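PDB 4DNX: sulfate adenylyltransferase from Allochromatium vinosum, which catalyses the transfer of the adenylyl group of ATP to sulfate, forming adenosine 5'-phosphosulfate and diphosphate, the first step from sulfate to sulfite. Local coordinates for residues P110-M115 with V163-Y168; D309-F314 with I327-N332. All coordinates share one frame; numbering follows the deposited sequence.

Contact 1 of 2, residues P110-M115 with V163-Y168; sequences PVLAVM and VLNFSY
Leu112 and Asn165 cross at about a right angle, and their meeting is the tight part of this contact: Leu112 CD1 lies 3.3 Å from Asn165 OD1. That amide is gripped at both ends. Its ND2 donates to Val111 O over 3.0 Å, in the carbonyl plane though with a bent N-H...O angle of 140°. Its OD1 takes the backbone N of Ser167 on a lone pair, and the two bonds together fix the rotation of the group. With CG set between the backbone N and the carbonyl carbon (chi1 59°), the amide can reach both partners. Beside it, Leu164 N gives Leu112 O an almost straight bond of 2.9 Å.

The firmly held Asn165 is also the partly exposed residue, whereas the looser apolar pairs are buried. Leu164 CD1 stands 3.9 Å from Val111 CG1 and 4.4 Å from Val114 CG2, a cluster covered by helix 18-28. Separately, Ala113 and Val163 form a non-hydrogen-bonded antiparallel pair where strand 155-163 ends. An Asx turn at Asn165 then leads into helix 167-172, and strand 111-116 carries a classic beta bulge, Leu112 and Ala113 both facing Leu101, in the mixed sheet of the PUA-like domain.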
ATOM      1  N   PRO A 110     -16.160 -13.418   2.157  1.00 16.33           N
ATOM      2  CA  PRO A 110     -16.578 -12.271   1.292  1.00 15.73           C
ATOM      3  C   PRO A 110     -16.225 -12.481  -0.175  1.00 14.36           C
ATOM      4  O   PRO A 110     -15.372 -13.307  -0.550  1.00 13.74           O
ATOM      5  CB  PRO A 110     -15.706 -11.131   1.820  1.00 15.67           C
ATOM      6  CG  PRO A 110     -14.448 -11.809   2.322  1.00 16.12           C
ATOM      7  CD  PRO A 110     -15.047 -13.030   3.046  1.00 16.83           C
ATOM      8  N   VAL A 111     -16.898 -11.730  -1.044  1.00 13.75           N
ATOM      9  CA  VAL A 111     -16.559 -11.803  -2.459  1.00 13.08           C
ATOM     10  C   VAL A 111     -15.174 -11.269  -2.755  1.00 11.84           C
ATOM     11  O   VAL A 111     -14.806 -10.146  -2.323  1.00 14.16           O
ATOM     12  CB  VAL A 111     -17.589 -10.967  -3.282  1.00 13.00           C
ATOM     13  CG1 VAL A 111     -17.189 -11.004  -4.768  1.00 13.36           C
ATOM     14  CG2 VAL A 111     -19.002 -11.546  -3.105  1.00 13.10           C
ATOM     15  N   LEU A 112     -14.399 -12.061  -3.497  1.00 11.81           N
ATOM     16  CA  LEU A 112     -13.025 -11.684  -3.906  1.00 11.24           C
ATOM     17  C   LEU A 112     -13.003 -11.195  -5.374  1.00 11.58           C
ATOM     18  O   LEU A 112     -12.265 -10.260  -5.725  1.00 12.28           O
ATOM     19  CB  LEU A 112     -12.084 -12.893  -3.736  1.00 12.21           C
ATOM     20  CG  LEU A 112     -10.648 -12.824  -4.249  1.00 13.68           C
ATOM     21  CD1 LEU A 112      -9.884 -11.698  -3.572  1.00 15.54           C
ATOM     22  CD2 LEU A 112      -9.922 -14.156  -4.046  1.00 14.99           C
ATOM     23  N   ALA A 113     -13.862 -11.777  -6.222  1.00 11.28           N
ATOM     24  CA  ALA A 113     -13.820 -11.454  -7.672  1.00 11.26           C
ATOM     25  C   ALA A 113     -15.164 -11.845  -8.273  1.00 12.63           C
ATOM     26  O   ALA A 113     -15.913 -12.611  -7.679  1.00 14.06           O
ATOM     27  CB  ALA A 113     -12.698 -12.253  -8.388  1.00 10.71           C
ATOM     28  N   VAL A 114     -15.448 -11.247  -9.432  1.00 12.25           N
ATOM     29  CA  VAL A 114     -16.608 -11.610 -10.244  1.00 13.59           C
ATOM     30  C   VAL A 114     -16.052 -12.282 -11.509  1.00 14.08           C
ATOM     31  O   VAL A 114     -15.083 -11.800 -12.102  1.00 14.89           O
ATOM     32  CB  VAL A 114     -17.410 -10.327 -10.610  1.00 14.66           C
ATOM     33  CG1 VAL A 114     -18.538 -10.656 -11.575  1.00 16.02           C
ATOM     34  CG2 VAL A 114     -17.980  -9.701  -9.361  1.00 17.06           C
ATOM     35  N   MET A 115     -16.674 -13.374 -11.939  1.00 13.35           N
ATOM     36  CA  MET A 115     -16.138 -14.141 -13.064  1.00 13.84           C
ATOM     37  C   MET A 115     -17.209 -14.326 -14.109  1.00 15.19           C
ATOM     38  O   MET A 115     -18.359 -14.594 -13.761  1.00 14.89           O
ATOM     39  CB  MET A 115     -15.688 -15.521 -12.561  1.00 17.13           C
ATOM     40  CG  MET A 115     -15.108 -16.398 -13.633  1.00 16.89           C
ATOM     41  SD  MET A 115     -14.457 -17.882 -12.764  1.00 19.89           S
ATOM     42  CE  MET A 115     -13.827 -18.739 -14.164  1.00 18.86           C
ATOM     43  N   VAL A 163     -11.328  -8.430 -10.239  1.00 10.28           N
ATOM     44  CA  VAL A 163     -10.910  -8.599  -8.829  1.00 11.11           C
ATOM     45  C   VAL A 163     -11.274  -7.374  -7.986  1.00 11.15           C
ATOM     46  O   VAL A 163     -11.032  -6.226  -8.412  1.00 10.87           O
ATOM     47  CB  VAL A 163      -9.416  -8.923  -8.748  1.00 10.99           C
ATOM     48  CG1 VAL A 163      -9.007  -9.054  -7.263  1.00 10.63           C
ATOM     49  CG2 VAL A 163      -9.096 -10.200  -9.585  1.00 11.55           C
ATOM     50  N   LEU A 164     -11.925  -7.594  -6.836  1.00 10.10           N
ATOM     51  CA  LEU A 164     -12.489  -6.518  -6.023  1.00 12.52           C
ATOM     52  C   LEU A 164     -11.620  -6.139  -4.824  1.00 11.71           C
ATOM     53  O   LEU A 164     -11.769  -5.063  -4.234  1.00 14.10           O
ATOM     54  CB  LEU A 164     -13.914  -6.899  -5.547  1.00 14.49           C
ATOM     55  CG  LEU A 164     -14.896  -7.138  -6.699  1.00 17.99           C
ATOM     56  CD1 LEU A 164     -16.278  -7.393  -6.079  1.00 18.60           C
ATOM     57  CD2 LEU A 164     -14.981  -5.941  -7.646  1.00 19.77           C
ATOM     58  N   ASN A 165     -10.747  -7.051  -4.432  1.00 11.31           N
ATOM     59  CA  ASN A 165      -9.821  -6.782  -3.302  1.00 11.91           C
ATOM     60  C   ASN A 165      -8.668  -7.745  -3.344  1.00 10.32           C
ATOM     61  O   ASN A 165      -8.607  -8.660  -4.212  1.00 10.07           O
ATOM     62  CB  ASN A 165     -10.540  -6.844  -1.941  1.00 12.95           C
ATOM     63  CG  ASN A 165     -11.194  -8.186  -1.685  1.00 13.78           C
ATOM     64  OD1 ASN A 165     -10.509  -9.190  -1.458  1.00 14.54           O
ATOM     65  ND2 ASN A 165     -12.536  -8.207  -1.739  1.00 14.65           N
ATOM     66  N   PHE A 166      -7.707  -7.519  -2.435  1.00 10.35           N
ATOM     67  CA  PHE A 166      -6.519  -8.377  -2.367  1.00 10.68           C
ATOM     68  C   PHE A 166      -6.502  -9.238  -1.141  1.00 12.07           C
ATOM     69  O   PHE A 166      -5.411  -9.617  -0.652  1.00 11.90           O
ATOM     70  CB  PHE A 166      -5.270  -7.498  -2.462  1.00 10.60           C
ATOM     71  CG  PHE A 166      -5.218  -6.705  -3.762  1.00 11.49           C
ATOM     72  CD1 PHE A 166      -5.174  -7.373  -4.981  1.00 11.24           C
ATOM     73  CD2 PHE A 166      -5.145  -5.317  -3.773  1.00 12.61           C
ATOM     74  CE1 PHE A 166      -5.123  -6.683  -6.198  1.00 12.93           C
ATOM     75  CE2 PHE A 166      -5.062  -4.616  -5.015  1.00 12.82           C
ATOM     76  CZ  PHE A 166      -5.051  -5.291  -6.213  1.00 12.53           C
ATOM     77  N   SER A 167      -7.693  -9.575  -0.665  1.00 11.76           N
ATOM     78  CA  SER A 167      -7.827 -10.600   0.407  1.00 12.55           C
ATOM     79  C   SER A 167      -7.113 -10.124   1.720  1.00 13.87           C
ATOM     80  O   SER A 167      -6.892  -8.896   1.975  1.00 14.63           O
ATOM     81  CB  SER A 167      -7.334 -11.953  -0.153  1.00 13.52           C
ATOM     82  OG  SER A 167      -7.589 -13.065   0.745  1.00 13.43           O
ATOM     83  N   TYR A 168      -6.714 -11.089   2.556  1.00 12.73           N
ATOM     84  CA  TYR A 168      -6.089 -10.801   3.808  1.00 13.58           C
ATOM     85  C   TYR A 168      -4.660 -10.321   3.608  1.00 13.45           C
ATOM     86  O   TYR A 168      -4.066  -9.754   4.554  1.00 15.08           O
ATOM     87  CB  TYR A 168      -6.122 -12.061   4.720  1.00 13.80           C
ATOM     88  CG  TYR A 168      -5.176 -13.154   4.302  1.00 13.77           C
ATOM     89  CD1 TYR A 168      -5.574 -14.152   3.403  1.00 14.21           C
ATOM     90  CD2 TYR A 168      -3.898 -13.221   4.841  1.00 14.31           C
ATOM     91  CE1 TYR A 168      -4.688 -15.181   3.015  1.00 13.50           C
ATOM     92  CE2 TYR A 168      -3.018 -14.189   4.445  1.00 14.92           C
ATOM     93  CZ  TYR A 168      -3.416 -15.188   3.581  1.00 14.86           C
ATOM     94  OH  TYR A 168      -2.533 -16.179   3.225  1.00 14.87           O
TER

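Contact 2 of 2, residues D309-F314 with I327-N332; sequences DAQTIF and IFRADN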
ATOM      1  N   ASP A 309      19.065 -27.086 -10.516  1.00 22.89           N
ATOM      2  CA  ASP A 309      18.046 -27.254 -11.554  1.00 23.47           C
ATOM      3  C   ASP A 309      17.216 -25.985 -11.782  1.00 21.19           C
ATOM      4  O   ASP A 309      16.812 -25.694 -12.915  1.00 20.72           O
ATOM      5  CB  ASP A 309      17.141 -28.469 -11.237  1.00 24.76           C
ATOM      6  CG  ASP A 309      17.866 -29.824 -11.391  1.00 28.64           C
ATOM      7  OD1 ASP A 309      19.067 -29.888 -11.773  1.00 30.28           O
ATOM      8  OD2 ASP A 309      17.227 -30.876 -11.131  1.00 30.86           O
ATOM      9  N   ALA A 310      16.945 -25.234 -10.716  1.00 19.30           N
ATOM     10  CA  ALA A 310      16.167 -24.006 -10.866  1.00 18.71           C
ATOM     11  C   ALA A 310      16.955 -22.897 -11.572  1.00 18.50           C
ATOM     12  O   ALA A 310      16.364 -21.924 -12.063  1.00 18.38           O
ATOM     13  CB  ALA A 310      15.605 -23.537  -9.513  1.00 17.71           C
ATOM     14  N   GLN A 311      18.274 -23.019 -11.618  1.00 19.44           N
ATOM     15  CA  GLN A 311      19.044 -22.109 -12.466  1.00 19.37           C
ATOM     16  C   GLN A 311      19.084 -22.603 -13.920  1.00 20.49           C
ATOM     17  O   GLN A 311      18.859 -21.828 -14.850  1.00 21.95           O
ATOM     18  CB  GLN A 311      20.473 -21.971 -11.928  1.00 20.02           C
ATOM     19  CG  GLN A 311      20.530 -21.461 -10.482  1.00 19.16           C
ATOM     20  CD  GLN A 311      21.991 -21.390  -9.951  1.00 19.81           C
ATOM     21  OE1 GLN A 311      22.939 -21.900 -10.568  1.00 20.70           O
ATOM     22  NE2 GLN A 311      22.156 -20.741  -8.811  1.00 20.53           N
ATOM     23  N   THR A 312      19.366 -23.889 -14.117  1.00 21.72           N
ATOM     24  CA  THR A 312      19.608 -24.414 -15.476  1.00 22.83           C
ATOM     25  C   THR A 312      18.324 -24.574 -16.318  1.00 22.37           C
ATOM     26  O   THR A 312      18.401 -24.698 -17.538  1.00 22.39           O
ATOM     27  CB  THR A 312      20.415 -25.722 -15.473  1.00 24.48           C
ATOM     28  OG1 THR A 312      19.687 -26.733 -14.758  1.00 25.01           O
ATOM     29  CG2 THR A 312      21.796 -25.480 -14.831  1.00 24.31           C
ATOM     30  N   ILE A 313      17.162 -24.562 -15.669  1.00 20.83           N
ATOM     31  CA  ILE A 313      15.905 -24.679 -16.416  1.00 21.65           C
ATOM     32  C   ILE A 313      15.823 -23.504 -17.421  1.00 21.84           C
ATOM     33  O   ILE A 313      15.205 -23.616 -18.487  1.00 22.44           O
ATOM     34  CB  ILE A 313      14.675 -24.674 -15.469  1.00 20.80           C
ATOM     35  CG1 ILE A 313      13.396 -25.036 -16.245  1.00 21.12           C
ATOM     36  CG2 ILE A 313      14.521 -23.333 -14.679  1.00 20.52           C
ATOM     37  CD1 ILE A 313      12.226 -25.453 -15.335  1.00 21.33           C
ATOM     38  N   PHE A 314      16.488 -22.389 -17.097  1.00 21.97           N
ATOM     39  CA  PHE A 314      16.449 -21.217 -17.979  1.00 23.17           C
ATOM     40  C   PHE A 314      17.295 -21.386 -19.251  1.00 28.41           C
ATOM     41  O   PHE A 314      17.067 -20.668 -20.225  1.00 31.02           O
ATOM     42  CB  PHE A 314      16.854 -19.928 -17.211  1.00 20.09           C
ATOM     43  CG  PHE A 314      15.836 -19.501 -16.207  1.00 18.58           C
ATOM     44  CD1 PHE A 314      15.916 -19.973 -14.906  1.00 17.24           C
ATOM     45  CD2 PHE A 314      14.766 -18.663 -16.551  1.00 17.28           C
ATOM     46  CE1 PHE A 314      14.982 -19.625 -13.959  1.00 15.79           C
ATOM     47  CE2 PHE A 314      13.809 -18.300 -15.582  1.00 16.10           C
ATOM     48  CZ  PHE A 314      13.915 -18.779 -14.293  1.00 16.34           C
ATOM     49  N   ILE A 327      18.886 -13.898 -14.727  1.00 17.57           N
ATOM     50  CA  ILE A 327      19.049 -14.566 -13.445  1.00 17.87           C
ATOM     51  C   ILE A 327      20.451 -14.283 -12.929  1.00 17.89           C
ATOM     52  O   ILE A 327      21.422 -14.417 -13.683  1.00 19.52           O
ATOM     53  CB  ILE A 327      18.849 -16.098 -13.573  1.00 17.82           C
ATOM     54  CG1 ILE A 327      17.423 -16.435 -14.101  1.00 17.23           C
ATOM     55  CG2 ILE A 327      19.141 -16.806 -12.206  1.00 17.21           C
ATOM     56  CD1 ILE A 327      16.260 -15.661 -13.451  1.00 15.83           C
ATOM     57  N   PHE A 328      20.543 -13.897 -11.658  1.00 16.83           N
ATOM     58  CA  PHE A 328      21.803 -13.893 -10.950  1.00 16.99           C
ATOM     59  C   PHE A 328      21.900 -15.235 -10.216  1.00 17.47           C
ATOM     60  O   PHE A 328      21.062 -15.523  -9.354  1.00 16.67           O
ATOM     61  CB  PHE A 328      21.877 -12.766  -9.912  1.00 15.82           C
ATOM     62  CG  PHE A 328      23.202 -12.770  -9.156  1.00 17.50           C
ATOM     63  CD1 PHE A 328      23.326 -13.395  -7.923  1.00 17.12           C
ATOM     64  CD2 PHE A 328      24.323 -12.197  -9.739  1.00 18.12           C
ATOM     65  CE1 PHE A 328      24.599 -13.416  -7.252  1.00 19.62           C
ATOM     66  CE2 PHE A 328      25.576 -12.206  -9.070  1.00 19.69           C
ATOM     67  CZ  PHE A 328      25.692 -12.822  -7.838  1.00 19.14           C
ATOM     68  N   ARG A 329      22.896 -16.036 -10.579  1.00 18.93           N
ATOM     69  CA  ARG A 329      23.005 -17.405 -10.062  1.00 20.16           C
ATOM     70  C   ARG A 329      23.823 -17.376  -8.781  1.00 20.66           C
ATOM     71  O   ARG A 329      25.039 -17.165  -8.826  1.00 22.09           O
ATOM     72  CB  ARG A 329      23.667 -18.311 -11.107  1.00 21.95           C
ATOM     73  CG  ARG A 329      22.773 -18.589 -12.292  1.00 23.21           C
ATOM     74  CD  ARG A 329      23.489 -19.435 -13.372  1.00 28.61           C
ATOM     75  NE  ARG A 329      22.530 -19.776 -14.426  1.00 32.55           N
ATOM     76  CZ  ARG A 329      22.710 -20.737 -15.331  1.00 36.10           C
ATOM     77  NH1 ARG A 329      23.828 -21.452 -15.347  1.00 38.03           N
ATOM     78  NH2 ARG A 329      21.774 -20.961 -16.237  1.00 36.37           N
ATOM     79  N   ALA A 330      23.136 -17.551  -7.660  1.00 19.33           N
ATOM     80  CA  ALA A 330      23.768 -17.555  -6.337  1.00 20.00           C
ATOM     81  C   ALA A 330      24.162 -18.968  -5.888  1.00 21.23           C
ATOM     82  O   ALA A 330      23.782 -19.974  -6.501  1.00 21.41           O
ATOM     83  CB  ALA A 330      22.836 -16.916  -5.323  1.00 18.13           C
ATOM     84  N   ASP A 331      24.957 -19.034  -4.821  1.00 22.21           N
ATOM     85  CA  ASP A 331      25.396 -20.302  -4.229  1.00 23.98           C
ATOM     86  C   ASP A 331      25.705 -20.007  -2.755  1.00 24.30           C
ATOM     87  O   ASP A 331      25.583 -18.845  -2.311  1.00 23.30           O
ATOM     88  CB  ASP A 331      26.620 -20.825  -4.982  1.00 26.43           C
ATOM     89  CG  ASP A 331      26.857 -22.320  -4.788  1.00 29.31           C
ATOM     90  OD1 ASP A 331      26.331 -22.908  -3.826  1.00 30.83           O
ATOM     91  OD2 ASP A 331      27.608 -22.901  -5.601  1.00 30.67           O
ATOM     92  N   ASN A 332      26.082 -21.045  -2.006  1.00 25.73           N
ATOM     93  CA  ASN A 332      26.375 -20.930  -0.571  1.00 27.09           C
ATOM     94  C   ASN A 332      27.429 -19.854  -0.293  1.00 24.30           C
ATOM     95  O   ASN A 332      28.401 -19.709  -1.048  1.00 24.25           O
ATOM     96  CB  ASN A 332      26.909 -22.253  -0.023  1.00 31.15           C
ATOM     97  CG  ASN A 332      25.881 -23.400  -0.082  1.00 35.03           C
ATOM     98  OD1 ASN A 332      24.687 -23.206   0.143  1.00 38.05           O
ATOM     99  ND2 ASN A 332      26.375 -24.604  -0.344  1.00 41.68           N
TER
HETATM  100  O   HOH W   1      19.798 -19.353 -14.725  1.00 31.21           O
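Gln311 and Arg329 lie against each other as two extended chains that cross obliquely. The Gln311 amide rests on the aliphatic part of the arginine, its CD 3.7 Å from Arg329 CB, while Gln311 CB sits over one face of the guanidinium, offset toward the rim. The two flat groups are turned nearly parallel (21°), though the amide lies along the methylenes and does not stack on the guanidinium. Gln311 CG is turned anti to the carbonyl carbon (chi1 -58°), and the straight chain beyond it carries NE2 to Ala330 O, 2.9 Å away. This bond arrives on a lone pair and lies in the planes of both groups, although its N-H...O angle is bent to 133°. NE2 also donates to Ile294 O of the neighbouring strand. At the guanidinium edge a water accepts from Arg329 NE at 2.8 Å and donates to Gln311 O at 2.7 Å; NH2 forms a salt bridge with Asp315. Cut back to an alanine, Gln311 would keep only CB over the guanidinium, and Ala330 O and Ile294 O would probably lose their shared donor while Arg329 CB and CG lost the amide packed against them.

One turn on, Phe314 of the helix is met at about a right angle by Ile327 of the strand. Ile327 CG1 stands 3.9 Å from the centroid of the Phe314 ring, almost on the ring normal, a CH-pi contact over the face. Helix 309-316 thus packs on strand 326-329, at the edge of the five-stranded parallel sheet within this chain, completing a beta-alpha-beta crossover from strand 291-294 in the Rossmann-like domain.

Followed from the N terminus, the chain first closes contact 1, where 163-168 returns to 110-115 after 47 intervening residues that include strand 119-122, helices 125-136 and 144-149 and most of strand 155-163. This loop belongs to the PUA-like region. The chain then runs through four strands of the parallel sheet before contact 2 opens, and only 12 residues separate 309-314 from 327-332. The loops are therefore in series, neither nesting nor crossing. The centres of contact 1 and contact 2 are about 35 Å apart, on opposite sides of the chain's centre. Contact 1 ties strand 111-116 to the end of strand 155-163 and the turn into helix 167-172; contact 2 ties helix 309-316 to the outermost strand 326-329.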